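Local coordinates for protein MccF (Escherichia coli, PDB 4IIY) that confers self-immunity to microcin C7, probably as an S66-family serine peptidase that hydrolyses the bond between the aminoacyl and nucleotide parts of the toxin, at residues 88-91 with 92-96; 124-127 with 128-131; 174-177 with 178-181; 272-275 with 276-280; 290-293 with 294-297. The protein carries 1 engineered substitution. All blocks are in the same frame, centred on the assembly; numbering follows the deposited sequence.

Contacts 1 and 2 belong to the N-terminal LD-carboxypeptidase domain and touch each other: Ile94 CG2 lies 3.7 Å from Phe128 CE2 and 3.3 Å from Ser124 O. Contacts 4 and 5 lie in the C-terminal domain at the beginning of helix 276-288 and just beyond its end, with nearest atoms about 8 Å apart. Contact 4 binds the glutamylsulfamoyl inosine directly. Contact 3 lies near the pocket, its nearest atoms about 11 Å from contact 4. The side chains of Lys274 (contact 4) and Glu174 (contact 3) are about 8 and 10 Å from that of His338, a predicted charge-relay residue. The dimer ties contacts 1 and 2 to contact 4 of the partner chain through Glu280.

Contact 1: residues 88-91 with 92-96; sequences FYRS and GTIKE
A capping box opens helix 94-105, and the guanidinium of Arg90 lies over the backbone that leads into it. Thr93 CA sits over one face of that group, offset toward its rim and 3.7 Å from Arg90 NH2. Ile94 CG1 packs 4.0 Å from Arg90 NH1. With CG wedged between the backbone N and the carbonyl carbon (chi1 58°), the arginine chain runs extended past the Gly92 carbonyl. Arg90 NE comes within 3.2 Å of Gly92 O, but the angle is too poor for a hydrogen bond. NE instead forms a salt bridge with Asp87, while Gly92 O accepts from Arg97. Arg90 CG also rests over the centre of the Tyr89 ring, 3.9 Å above its plane.

The box itself is reciprocal. Glu96 N donates to Thr93 OG1 at 3.0 Å, and Thr93 N donates at 2.9 Å to Glu96 OE1, which accepts on its anti lone pair. Beyond it, Glu280 and Glu321 of the second subunit form salt bridges with Arg90 NH1, and Glu321 also accepts from Ile94 N. These carboxylates probably offset the close approach of Arg90 and Arg97 and meet the positive end of the helix, so the cap doubles as a dimer contact.

Contact 2: residues 124-127 with 128-131; sequences SLLP and FLDY
Pro127 CB lies over one face of the Phe128 ring in a CH-pi contact, 4.1 Å from the ring centroid and 13° off the normal, while Ser124 O meets the ring edge in its plane, 3.7 Å from Phe128 CD2. The ring of Tyr131 is framed in a similar way. Leu129 CB stands over one of its faces, 3.6 Å above the plane and toward the rim, and Leu126 O lies in plane at the edge.

That edge approach ends in a short hydrogen bond: Tyr131 OH donates to Leu126 O at 2.6 Å, in the carbonyl plane and on a lone pair. The carbonyl thus fixes where the phenol end sits, and Leu126 CD2 presses against it, 3.4 Å from Tyr131 OH. The same methyl reaches Leu129 CD1 at 4.1 Å, so the two leucines meet through branch ends. Phe128 has CG anti to its carbonyl carbon (chi1 -54°), which swings the ring back along the turn toward Ser124 and Pro127. There it also packs on Ile94 and Ala98 of helix 94-105.

The backbone is closed by Phe128 N donating to Leu125 O at 2.9 Å, the donor tilted 35° from the carbonyl plane. A water bridges the Pro127 and Leu129 carbonyls, donating to both. Asp130 OD1 takes the N-H of Ala133. This is a compact helix-like turn in the connection from strand 110-115, followed by an inverse gamma turn centred on Asp130 and the Asp-capped start of helix 131-136.

Contact 3: residues 174-177 with 178-181; sequences EHPP and LVDI
Val179 sits against the carbonyl of Glu174, where the loop after helix 168-172 turns into the first turn of helix 178-191. Its CB lies 3.2 Å from Glu174 O. With CG1 held between the backbone N and the carbonyl carbon (chi1 67°), that methyl also approaches the same oxygen. Glu174 and Leu178 lie alongside each other and point the same way, bringing Glu174 OE2 to 4.0 Å from Leu178 CD1. The carboxylate thus brushes an aliphatic methyl while its charge is met further out: OE2 forms a salt bridge with Lys222 and OE1 one with Arg62. The bend of the glutamate chain at chi2 (69°) brings its end round beside Leu178.

The entry into the helix is shaped by two prolines. The peptide bond before Pro177 is cis, turning the chain sharply, and Pro177 O then accepts the N-H of Asp180 at 3.2 Å. That donor stands well above the carbonyl plane, so the bond does not use a lone pair.

In the next shell, Phe69 of helix 60-72 packs on Val179 and Asp180, and His340 touches both Glu174 and Leu178. The turn lies near the pocket, the Glu174 side chain about 8 Å from the bound ligand. Pro176 lies alongside the valine, pointing the same way, and Pro176 CD meets Val179 CG1 at 4.2 Å.

Contact 4: residues 272-275 with 276-280; sequences SRKS and IATVE. With 1EI (5'-O-(L-alpha-glutamylsulfamoyl)inosine), chain K.
Ile276 follows the N-cap Ser275 directly and opens helix 276-288, its side chain setting out away from the preceding loop; Phe306 and Val318 pack against it. Ala277 comes next, its CB 3.6 Å from Ser275 OG. At Thr278 the cap closes: its backbone N donates to Ser275 OG at 3.1 Å with an angle of 158°, in the serine conformer described here. A water also links Thr278 OG1 to Ser275 N, and the threonine CG2 meets Lys274 CD at 4.1 Å. Val279 N donates the regular helical bond to Ser275 O, nearly straight at 3.0 Å, and its CG2 packs 4.0 Å from Lys274 CB. Glu280 turns to the dimer interface, where it forms a salt bridge with Arg97 of the second subunit.

Val279 and Thr278 thus touch the lysine chain at CB and CD. Bent at chi2 (-54°), that chain sends its amine off to the ligand, where Lys274 NZ hydrogen-bonds the glutamyl oxygen OE2 at 2.9 Å. Arg273 NH1 adds a weak bond to ribose O2', which lies at the guanidinium edge, in its plane. This is a serine-capped helix start whose preceding loop, just after the strand ending at the predicted charge-relay Glu270, forms part of the ligand pocket.

Contact 5: residues 290-293 with 294-297; sequences RVFD and KVSA
Val291 and Val295 form the tight half of a short helical turn that follows a Schellman motif, with Arg290 at positive phi as the C-prime residue ending helix 276-288. Val291 O is gripped by two N-H groups: Val295 N comes nearly along the C=O axis at 3.1 Å, whereas Lys294 N, at 3.0 Å, stands 62° out of the carbonyl plane. The valine branches meet at 3.9 Å between Val291 CG1 and Val295 CG1, and Ile261 packs on both residues. With CG1 anti to the carbonyl carbon (chi1 -59°), Val295 has its other methyl, CG2, near the plane of the Phe292 ring at its edge, a looser touch at 4.5 Å from CD1. That ring is buried against Leu286, Leu319 and Leu323.

The other side is more open. Asp293 and Arg290 are exposed, and the arginine guanidinium leads off to a salt bridge with Glu256 of the second subunit. Lys294 passes its CG by Arg290 O at 3.7 Å, then runs extended until NZ donates to Ile261 O. A water closes the turn before strand 297-301, giving one hydrogen to Phe292 O at 2.8 Å and one to Val295 O at 2.7 Å.

Contact 1: residues 88-91 with 92-96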
loop_
_atom_site.group_PDB
_atom_site.type_symbol
_atom_site.label_atom_id
_atom_site.label_comp_id
_atom_site.label_asym_id
_atom_site.label_seq_id
_atom_site.Cartn_x
_atom_site.Cartn_y
_atom_site.Cartn_z
ATOM N N PHE B 88 5.835 2.818 -21.448
ATOM C CA PHE B 88 4.889 3.714 -20.794
ATOM C C PHE B 88 5.345 4.080 -19.374
ATOM O O PHE B 88 6.213 4.935 -19.214
ATOM C CB PHE B 88 3.459 3.165 -20.894
ATOM C CG PHE B 88 3.041 2.901 -22.314
ATOM C CD1 PHE B 88 2.589 3.933 -23.124
ATOM C CD2 PHE B 88 3.166 1.635 -22.857
ATOM C CE1 PHE B 88 2.240 3.694 -24.444
ATOM C CE2 PHE B 88 2.812 1.389 -24.172
ATOM C CZ PHE B 88 2.353 2.420 -24.965
ATOM N N TYR B 89 4.814 3.406 -18.358
ATOM C CA TYR B 89 5.067 3.750 -16.962
ATOM C C TYR B 89 6.285 3.043 -16.367
ATOM O O TYR B 89 6.636 3.281 -15.209
ATOM C CB TYR B 89 3.842 3.388 -16.118
ATOM C CG TYR B 89 3.546 1.895 -16.044
ATOM C CD1 TYR B 89 3.962 1.130 -14.957
ATOM C CD2 TYR B 89 2.849 1.257 -17.059
ATOM C CE1 TYR B 89 3.688 -0.236 -14.889
ATOM C CE2 TYR B 89 2.572 -0.102 -17.002
ATOM C CZ TYR B 89 2.986 -0.847 -15.911
ATOM O OH TYR B 89 2.701 -2.197 -15.853
ATOM N N ARG B 90 6.910 2.166 -17.145
ATOM C CA ARG B 90 8.016 1.351 -16.646
ATOM C C ARG B 90 9.072 1.213 -17.741
ATOM O O ARG B 90 8.841 1.625 -18.885
ATOM C CB ARG B 90 7.505 -0.024 -16.202
ATOM C CG ARG B 90 6.806 -0.784 -17.309
ATOM C CD ARG B 90 6.165 -2.081 -16.826
ATOM N NE ARG B 90 5.696 -2.860 -17.968
ATOM C CZ ARG B 90 5.223 -4.098 -17.897
ATOM N NH1 ARG B 90 5.095 -4.712 -16.729
ATOM N NH2 ARG B 90 4.871 -4.729 -19.014
ATOM N N SER B 91 10.222 0.644 -17.405
ATOM C CA SER B 91 11.327 0.524 -18.351
ATOM C C SER B 91 11.195 -0.671 -19.288
ATOM O O SER B 91 11.854 -0.706 -20.334
ATOM C CB SER B 91 12.620 0.373 -17.581
ATOM O OG SER B 91 12.470 -0.700 -16.672
ATOM N N GLY B 92 10.365 -1.648 -18.925
ATOM C CA GLY B 92 10.209 -2.849 -19.728
ATOM C C GLY B 92 9.318 -3.837 -19.008
ATOM O O GLY B 92 8.798 -3.531 -17.921
ATOM N N THR B 93 9.130 -5.015 -19.592
ATOM C CA THR B 93 8.296 -6.030 -18.960
ATOM C C THR B 93 8.939 -6.494 -17.654
ATOM O O THR B 93 10.111 -6.243 -17.398
ATOM C CB THR B 93 8.103 -7.257 -19.863
ATOM O OG1 THR B 93 9.369 -7.904 -20.028
ATOM C CG2 THR B 93 7.526 -6.862 -21.226
ATOM N N ILE B 94 8.166 -7.186 -16.829
ATOM C CA ILE B 94 8.699 -7.782 -15.609
ATOM C C ILE B 94 9.967 -8.598 -15.891
ATOM O O ILE B 94 11.008 -8.411 -15.249
ATOM C CB ILE B 94 7.622 -8.645 -14.917
ATOM C CG1 ILE B 94 6.461 -7.758 -14.474
ATOM C CG2 ILE B 94 8.224 -9.402 -13.735
ATOM C CD1 ILE B 94 5.258 -8.534 -13.970
ATOM N N LYS B 95 9.883 -9.490 -16.873
ATOM C CA LYS B 95 11.032 -10.330 -17.196
ATOM C C LYS B 95 12.223 -9.566 -17.771
ATOM O O LYS B 95 13.371 -9.877 -17.445
ATOM C CB LYS B 95 10.612 -11.474 -18.116
ATOM C CG LYS B 95 9.780 -12.493 -17.372
ATOM C CD LYS B 95 9.268 -13.580 -18.283
ATOM C CE LYS B 95 8.494 -14.611 -17.485
ATOM N NZ LYS B 95 7.873 -15.636 -18.360
ATOM N N GLU B 96 11.953 -8.557 -18.594
ATOM C CA GLU B 96 13.030 -7.717 -19.121
ATOM C C GLU B 96 13.790 -7.036 -17.982
ATOM O O GLU B 96 15.024 -6.959 -17.989
ATOM C CB GLU B 96 12.484 -6.657 -20.083
ATOM C CG GLU B 96 12.124 -7.180 -21.469
ATOM C CD GLU B 96 11.563 -6.093 -22.380
ATOM O OE1 GLU B 96 10.751 -5.257 -21.930
ATOM O OE2 GLU B 96 11.945 -6.057 -23.570
#

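Contact 2: residues 124-127 with 128-131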
loop_
_atom_site.group_PDB
_atom_site.type_symbol
_atom_site.label_atom_id
_atom_site.label_comp_id
_atom_site.label_asym_id
_atom_site.label_seq_id
_atom_site.Cartn_x
_atom_site.Cartn_y
_atom_site.Cartn_z
ATOM N N SER B 124 7.754 -6.785 -8.629
ATOM C CA SER B 124 7.430 -7.765 -9.668
ATOM C C SER B 124 8.610 -8.660 -10.029
ATOM O O SER B 124 8.418 -9.789 -10.486
ATOM C CB SER B 124 6.969 -7.078 -10.946
ATOM O OG SER B 124 5.727 -6.430 -10.785
ATOM N N LEU B 125 9.824 -8.138 -9.884
ATOM C CA LEU B 125 11.021 -8.834 -10.350
ATOM C C LEU B 125 11.422 -10.000 -9.470
ATOM O O LEU B 125 12.188 -10.859 -9.910
ATOM C CB LEU B 125 12.216 -7.879 -10.403
ATOM C CG LEU B 125 12.376 -6.921 -11.579
ATOM C CD1 LEU B 125 11.174 -5.998 -11.734
ATOM C CD2 LEU B 125 13.663 -6.131 -11.417
ATOM N N LEU B 126 10.948 -10.020 -8.227
ATOM C CA LEU B 126 11.516 -10.914 -7.222
ATOM C C LEU B 126 11.517 -12.414 -7.548
ATOM O O LEU B 126 12.487 -13.087 -7.237
ATOM C CB LEU B 126 10.928 -10.614 -5.837
ATOM C CG LEU B 126 11.367 -9.253 -5.271
ATOM C CD1 LEU B 126 10.543 -8.894 -4.036
ATOM C CD2 LEU B 126 12.853 -9.238 -4.951
ATOM N N PRO B 127 10.459 -12.936 -8.183
ATOM C CA PRO B 127 10.515 -14.366 -8.523
ATOM C C PRO B 127 11.571 -14.716 -9.575
ATOM O O PRO B 127 11.856 -15.904 -9.759
ATOM C CB PRO B 127 9.114 -14.648 -9.078
ATOM C CG PRO B 127 8.244 -13.555 -8.521
ATOM C CD PRO B 127 9.148 -12.346 -8.489
ATOM N N PHE B 128 12.147 -13.718 -10.235
ATOM C CA PHE B 128 12.952 -13.928 -11.439
ATOM C C PHE B 128 14.423 -13.553 -11.275
ATOM O O PHE B 128 15.216 -13.696 -12.214
ATOM C CB PHE B 128 12.340 -13.144 -12.609
ATOM C CG PHE B 128 10.897 -13.464 -12.844
ATOM C CD1 PHE B 128 10.533 -14.679 -13.408
ATOM C CD2 PHE B 128 9.894 -12.576 -12.463
ATOM C CE1 PHE B 128 9.195 -15.002 -13.612
ATOM C CE2 PHE B 128 8.560 -12.881 -12.664
ATOM C CZ PHE B 128 8.207 -14.096 -13.243
ATOM N N LEU B 129 14.802 -13.074 -10.093
ATOM C CA LEU B 129 16.204 -12.726 -9.859
ATOM C C LEU B 129 17.036 -13.978 -9.660
ATOM O O LEU B 129 16.557 -14.981 -9.123
ATOM C CB LEU B 129 16.373 -11.809 -8.648
ATOM C CG LEU B 129 15.663 -10.464 -8.712
ATOM C CD1 LEU B 129 16.081 -9.627 -7.509
ATOM C CD2 LEU B 129 16.003 -9.746 -10.011
ATOM N N ASP B 130 18.296 -13.911 -10.069
ATOM C CA ASP B 130 19.176 -15.070 -9.965
ATOM C C ASP B 130 19.875 -15.053 -8.613
ATOM O O ASP B 130 21.011 -14.587 -8.488
ATOM C CB ASP B 130 20.186 -15.066 -11.113
ATOM C CG ASP B 130 20.908 -16.393 -11.265
ATOM O OD1 ASP B 130 20.978 -17.154 -10.276
ATOM O OD2 ASP B 130 21.416 -16.656 -12.381
ATOM N N TYR B 131 19.179 -15.550 -7.592
ATOM C CA TYR B 131 19.697 -15.499 -6.226
ATOM C C TYR B 131 20.985 -16.300 -6.075
ATOM O O TYR B 131 21.884 -15.890 -5.355
ATOM C CB TYR B 131 18.631 -15.934 -5.210
ATOM C CG TYR B 131 17.461 -14.989 -5.259
ATOM C CD1 TYR B 131 17.584 -13.697 -4.777
ATOM C CD2 TYR B 131 16.264 -15.356 -5.842
ATOM C CE1 TYR B 131 16.539 -12.800 -4.848
ATOM C CE2 TYR B 131 15.207 -14.461 -5.925
ATOM C CZ TYR B 131 15.350 -13.181 -5.427
ATOM O OH TYR B 131 14.316 -12.270 -5.504
HETATM O O HOH W 1 14.487 -16.689 -8.793
#

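Contact 3: residues 174-177 with 178-181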
loop_
_atom_site.group_PDB
_atom_site.type_symbol
_atom_site.label_atom_id
_atom_site.label_comp_id
_atom_site.label_asym_id
_atom_site.label_seq_id
_atom_site.Cartn_x
_atom_site.Cartn_y
_atom_site.Cartn_z
ATOM N N GLU B 174 21.261 15.542 -8.424
ATOM C CA GLU B 174 20.966 16.721 -7.616
ATOM C C GLU B 174 22.030 17.801 -7.844
ATOM O O GLU B 174 23.229 17.506 -7.897
ATOM C CB GLU B 174 20.911 16.314 -6.137
ATOM C CG GLU B 174 20.736 17.447 -5.118
ATOM C CD GLU B 174 19.369 18.124 -5.162
ATOM O OE1 GLU B 174 18.511 17.742 -5.987
ATOM O OE2 GLU B 174 19.149 19.043 -4.340
ATOM N N HIS B 175 21.596 19.054 -7.980
ATOM C CA HIS B 175 22.547 20.160 -8.109
ATOM C C HIS B 175 23.332 20.367 -6.811
ATOM O O HIS B 175 22.837 20.072 -5.722
ATOM C CB HIS B 175 21.826 21.462 -8.474
ATOM C CG HIS B 175 21.320 21.509 -9.884
ATOM N ND1 HIS B 175 22.061 22.034 -10.921
ATOM C CD2 HIS B 175 20.140 21.121 -10.424
ATOM C CE1 HIS B 175 21.365 21.951 -12.042
ATOM N NE2 HIS B 175 20.192 21.409 -11.765
ATOM N N PRO B 176 24.565 20.888 -6.913
ATOM C CA PRO B 176 25.246 21.387 -5.711
ATOM C C PRO B 176 24.338 22.404 -5.036
ATOM O O PRO B 176 23.540 23.037 -5.723
ATOM C CB PRO B 176 26.490 22.071 -6.278
ATOM C CG PRO B 176 26.755 21.350 -7.556
ATOM C CD PRO B 176 25.397 21.026 -8.120
ATOM N N PRO B 177 24.460 22.585 -3.715
ATOM C CA PRO B 177 25.514 22.035 -2.856
ATOM C C PRO B 177 25.211 20.660 -2.269
ATOM O O PRO B 177 26.123 19.976 -1.811
ATOM C CB PRO B 177 25.583 23.060 -1.719
ATOM C CG PRO B 177 24.188 23.560 -1.606
ATOM C CD PRO B 177 23.641 23.590 -3.012
ATOM N N LEU B 178 23.954 20.247 -2.287
ATOM C CA LEU B 178 23.568 19.084 -1.498
ATOM C C LEU B 178 24.155 17.775 -2.017
ATOM O O LEU B 178 24.408 16.858 -1.235
ATOM C CB LEU B 178 22.046 19.012 -1.339
ATOM C CG LEU B 178 21.445 20.266 -0.689
ATOM C CD1 LEU B 178 19.930 20.131 -0.530
ATOM C CD2 LEU B 178 22.103 20.546 0.652
ATOM N N VAL B 179 24.389 17.684 -3.322
ATOM C CA VAL B 179 24.905 16.442 -3.887
ATOM C C VAL B 179 26.266 16.087 -3.300
ATOM O O VAL B 179 26.595 14.916 -3.172
ATOM C CB VAL B 179 24.954 16.486 -5.431
ATOM C CG1 VAL B 179 25.980 17.507 -5.939
ATOM C CG2 VAL B 179 25.243 15.107 -6.000
ATOM N N ASP B 180 27.054 17.093 -2.930
ATOM C CA ASP B 180 28.386 16.830 -2.394
ATOM C C ASP B 180 28.318 16.138 -1.037
ATOM O O ASP B 180 29.163 15.303 -0.713
ATOM C CB ASP B 180 29.196 18.127 -2.329
ATOM C CG ASP B 180 29.365 18.761 -3.698
ATOM O OD1 ASP B 180 29.733 18.028 -4.639
ATOM O OD2 ASP B 180 29.107 19.981 -3.834
ATOM N N ILE B 181 27.309 16.479 -0.251
ATOM C CA ILE B 181 27.131 15.869 1.056
ATOM C C ILE B 181 26.651 14.417 0.906
ATOM O O ILE B 181 27.120 13.518 1.609
ATOM C CB ILE B 181 26.158 16.708 1.912
ATOM C CG1 ILE B 181 26.624 18.171 1.977
ATOM C CG2 ILE B 181 26.020 16.132 3.302
ATOM C CD1 ILE B 181 28.055 18.358 2.456
#

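Contact 4: residues 272-275 with 276-280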
loop_
_atom_site.group_PDB
_atom_site.type_symbol
_atom_site.label_atom_id
_atom_site.label_comp_id
_atom_site.label_asym_id
_atom_site.label_seq_id
_atom_site.Cartn_x
_atom_site.Cartn_y
_atom_site.Cartn_z
ATOM N N SER B 272 7.604 9.119 1.460
ATOM C CA SER B 272 7.718 10.321 0.647
ATOM C C SER B 272 6.373 10.794 0.120
ATOM O O SER B 272 5.602 10.010 -0.423
ATOM C CB SER B 272 8.644 10.042 -0.544
ATOM O OG SER B 272 8.476 11.013 -1.578
ATOM N N ARG B 273 6.117 12.091 0.276
ATOM C CA ARG B 273 4.977 12.767 -0.338
ATOM C C ARG B 273 3.647 12.120 0.011
ATOM O O ARG B 273 2.727 12.089 -0.814
ATOM C CB ARG B 273 5.153 12.862 -1.860
ATOM C CG ARG B 273 6.393 13.642 -2.278
ATOM C CD ARG B 273 6.569 13.621 -3.789
ATOM N NE ARG B 273 6.024 14.834 -4.392
ATOM C CZ ARG B 273 6.720 15.685 -5.141
ATOM N NH1 ARG B 273 8.002 15.459 -5.411
ATOM N NH2 ARG B 273 6.126 16.765 -5.628
ATOM N N LYS B 274 3.530 11.620 1.235
ATOM C CA LYS B 274 2.273 11.024 1.654
ATOM C C LYS B 274 1.402 11.972 2.445
ATOM O O LYS B 274 1.881 12.902 3.105
ATOM C CB LYS B 274 2.509 9.778 2.512
ATOM C CG LYS B 274 3.325 8.703 1.843
ATOM C CD LYS B 274 2.752 8.300 0.494
ATOM C CE LYS B 274 3.533 7.136 -0.090
ATOM N NZ LYS B 274 3.177 6.898 -1.501
ATOM N N SER B 275 0.104 11.707 2.380
ATOM C CA SER B 275 -0.841 12.329 3.286
ATOM C C SER B 275 -0.723 11.712 4.676
ATOM O O SER B 275 -0.332 10.544 4.840
ATOM C CB SER B 275 -2.260 12.112 2.775
ATOM O OG SER B 275 -2.614 10.745 2.895
ATOM N N ILE B 276 -1.071 12.499 5.675
ATOM C CA ILE B 276 -1.167 12.021 7.035
ATOM C C ILE B 276 -2.122 10.824 7.110
ATOM O O ILE B 276 -1.890 9.901 7.892
ATOM C CB ILE B 276 -1.560 13.186 7.981
ATOM C CG1 ILE B 276 -1.610 12.724 9.434
ATOM C CG2 ILE B 276 -2.879 13.833 7.550
ATOM C CD1 ILE B 276 -1.578 13.872 10.428
ATOM N N ALA B 277 -3.170 10.813 6.288
ATOM C CA ALA B 277 -4.077 9.662 6.249
ATOM C C ALA B 277 -3.335 8.373 5.905
ATOM O O ALA B 277 -3.536 7.336 6.548
ATOM C CB ALA B 277 -5.213 9.905 5.273
ATOM N N THR B 278 -2.479 8.434 4.888
ATOM C CA THR B 278 -1.709 7.265 4.471
ATOM C C THR B 278 -0.684 6.883 5.535
ATOM O O THR B 278 -0.473 5.694 5.808
ATOM C CB THR B 278 -0.997 7.523 3.128
ATOM O OG1 THR B 278 -1.984 7.679 2.105
ATOM C CG2 THR B 278 -0.095 6.358 2.757
ATOM N N VAL B 279 -0.037 7.874 6.134
ATOM C CA VAL B 279 0.923 7.589 7.192
ATOM C C VAL B 279 0.273 6.879 8.386
ATOM O O VAL B 279 0.829 5.907 8.904
ATOM C CB VAL B 279 1.704 8.861 7.589
ATOM C CG1 VAL B 279 2.470 8.665 8.878
ATOM C CG2 VAL B 279 2.647 9.270 6.457
ATOM N N GLU B 280 -0.914 7.315 8.801
ATOM C CA GLU B 280 -1.622 6.601 9.859
ATOM C C GLU B 280 -1.886 5.148 9.455
ATOM O O GLU B 280 -1.694 4.220 10.246
ATOM C CB GLU B 280 -2.934 7.299 10.242
ATOM C CG GLU B 280 -3.637 6.554 11.387
ATOM C CD GLU B 280 -5.021 7.076 11.749
ATOM O OE1 GLU B 280 -5.256 8.305 11.702
ATOM O OE2 GLU B 280 -5.890 6.234 12.093
HETATM O O6 1EI K . 9.264 15.587 -11.864
HETATM C C6 1EI K . 9.819 15.578 -10.743
HETATM N N1 1EI K . 10.055 16.721 -10.067
HETATM C C2 1EI K . 10.653 16.728 -8.864
HETATM N N3 1EI K . 11.066 15.610 -8.242
HETATM C C5 1EI K . 10.240 14.308 -10.126
HETATM C C4 1EI K . 10.886 14.403 -8.819
HETATM N N7 1EI K . 10.207 12.999 -10.447
HETATM C C8 1EI K . 10.779 12.311 -9.430
HETATM N N9 1EI K . 11.177 13.157 -8.467
HETATM C "C1'" 1EI K . 11.831 12.791 -7.199
HETATM O "O4'" 1EI K . 12.633 11.627 -7.332
HETATM C "C2'" 1EI K . 10.757 12.440 -6.190
HETATM O "O2'" 1EI K . 10.380 13.603 -5.454
HETATM C "C3'" 1EI K . 11.430 11.408 -5.314
HETATM O "O3'" 1EI K . 11.843 12.016 -4.093
HETATM C "C4'" 1EI K . 12.670 10.964 -6.071
HETATM C "C5'" 1EI K . 12.716 9.452 -6.251
HETATM O "O5'" 1EI K . 11.608 8.999 -7.036
HETATM S SBF 1EI K . 11.261 7.505 -7.013
HETATM O OAE 1EI K . 10.696 7.144 -8.296
HETATM O OAF 1EI K . 12.490 6.808 -6.746
HETATM N NAQ 1EI K . 10.260 7.309 -5.849
HETATM C C 1EI K . 9.789 6.135 -5.377
HETATM O O 1EI K . 10.072 5.007 -5.764
HETATM C CA 1EI K . 8.840 6.229 -4.216
HETATM N N 1EI K . 8.523 7.615 -3.919
HETATM C CB 1EI K . 7.583 5.419 -4.511
HETATM C CG 1EI K . 7.065 4.726 -3.253
HETATM C CD 1EI K . 6.275 5.694 -2.402
HETATM O OE1 1EI K . 6.422 6.920 -2.583
HETATM O OE2 1EI K . 5.502 5.223 -1.549
HETATM O O HOH W 2 -0.845 9.624 0.428
#

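Contact 5: residues 290-293 with 294-297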
loop_
_atom_site.group_PDB
_atom_site.type_symbol
_atom_site.label_atom_id
_atom_site.label_comp_id
_atom_site.label_asym_id
_atom_site.label_seq_id
_atom_site.Cartn_x
_atom_site.Cartn_y
_atom_site.Cartn_z
ATOM N N ARG B 290 2.276 -6.680 14.926
ATOM C CA ARG B 290 3.036 -6.888 16.167
ATOM C C ARG B 290 4.469 -6.389 16.089
ATOM O O ARG B 290 5.308 -6.741 16.932
ATOM C CB ARG B 290 2.998 -8.359 16.616
ATOM C CG ARG B 290 1.587 -8.911 16.793
ATOM C CD ARG B 290 1.633 -10.354 17.275
ATOM N NE ARG B 290 0.301 -10.918 17.478
ATOM C CZ ARG B 290 -0.376 -10.850 18.620
ATOM N NH1 ARG B 290 0.153 -10.238 19.671
ATOM N NH2 ARG B 290 -1.583 -11.395 18.712
ATOM N N VAL B 291 4.765 -5.556 15.098
ATOM C CA VAL B 291 6.107 -5.035 14.954
ATOM C C VAL B 291 6.525 -4.234 16.195
ATOM O O VAL B 291 7.679 -4.310 16.635
ATOM C CB VAL B 291 6.224 -4.177 13.685
ATOM C CG1 VAL B 291 7.579 -3.493 13.625
ATOM C CG2 VAL B 291 5.992 -5.040 12.440
ATOM N N PHE B 292 5.590 -3.486 16.770
ATOM C CA PHE B 292 5.905 -2.631 17.913
ATOM C C PHE B 292 6.015 -3.423 19.223
ATOM O O PHE B 292 6.403 -2.867 20.252
ATOM C CB PHE B 292 4.907 -1.471 18.027
ATOM C CG PHE B 292 4.855 -0.592 16.798
ATOM C CD1 PHE B 292 6.014 -0.244 16.118
ATOM C CD2 PHE B 292 3.640 -0.131 16.311
ATOM C CE1 PHE B 292 5.965 0.556 14.983
ATOM C CE2 PHE B 292 3.589 0.674 15.179
ATOM C CZ PHE B 292 4.748 1.014 14.520
ATOM N N ASP B 293 5.701 -4.716 19.178
ATOM C CA ASP B 293 5.947 -5.607 20.310
ATOM C C ASP B 293 7.360 -6.177 20.262
ATOM O O ASP B 293 7.832 -6.753 21.249
ATOM C CB ASP B 293 4.944 -6.770 20.324
ATOM C CG ASP B 293 3.525 -6.329 20.646
ATOM O OD1 ASP B 293 3.348 -5.260 21.266
ATOM O OD2 ASP B 293 2.585 -7.074 20.282
ATOM N N LYS B 294 8.022 -6.034 19.119
ATOM C CA LYS B 294 9.332 -6.633 18.907
ATOM C C LYS B 294 10.489 -5.646 18.926
ATOM O O LYS B 294 11.538 -5.937 19.503
ATOM C CB LYS B 294 9.373 -7.362 17.565
ATOM C CG LYS B 294 8.474 -8.579 17.444
ATOM C CD LYS B 294 8.502 -9.057 15.991
ATOM C CE LYS B 294 7.595 -10.235 15.709
ATOM N NZ LYS B 294 7.608 -10.518 14.238
ATOM N N VAL B 295 10.334 -4.507 18.255
ATOM C CA VAL B 295 11.489 -3.654 17.992
ATOM C C VAL B 295 11.930 -2.859 19.218
ATOM O O VAL B 295 11.107 -2.465 20.049
ATOM C CB VAL B 295 11.289 -2.729 16.762
ATOM C CG1 VAL B 295 11.026 -3.566 15.515
ATOM C CG2 VAL B 295 10.157 -1.744 16.983
ATOM N N SER B 296 13.236 -2.628 19.319
ATOM C CA SER B 296 13.770 -1.906 20.471
ATOM C C SER B 296 13.932 -0.408 20.226
ATOM O O SER B 296 14.114 0.368 21.170
ATOM C CB SER B 296 15.093 -2.517 20.921
ATOM O OG SER B 296 14.912 -3.855 21.352
ATOM N N ALA B 297 13.849 0.010 18.965
ATOM C CA ALA B 297 13.885 1.424 18.606
ATOM C C ALA B 297 13.345 1.557 17.188
ATOM O O ALA B 297 13.287 0.578 16.437
ATOM C CB ALA B 297 15.315 1.982 18.696
HETATM O O HOH W 3 8.897 -3.242 21.441
#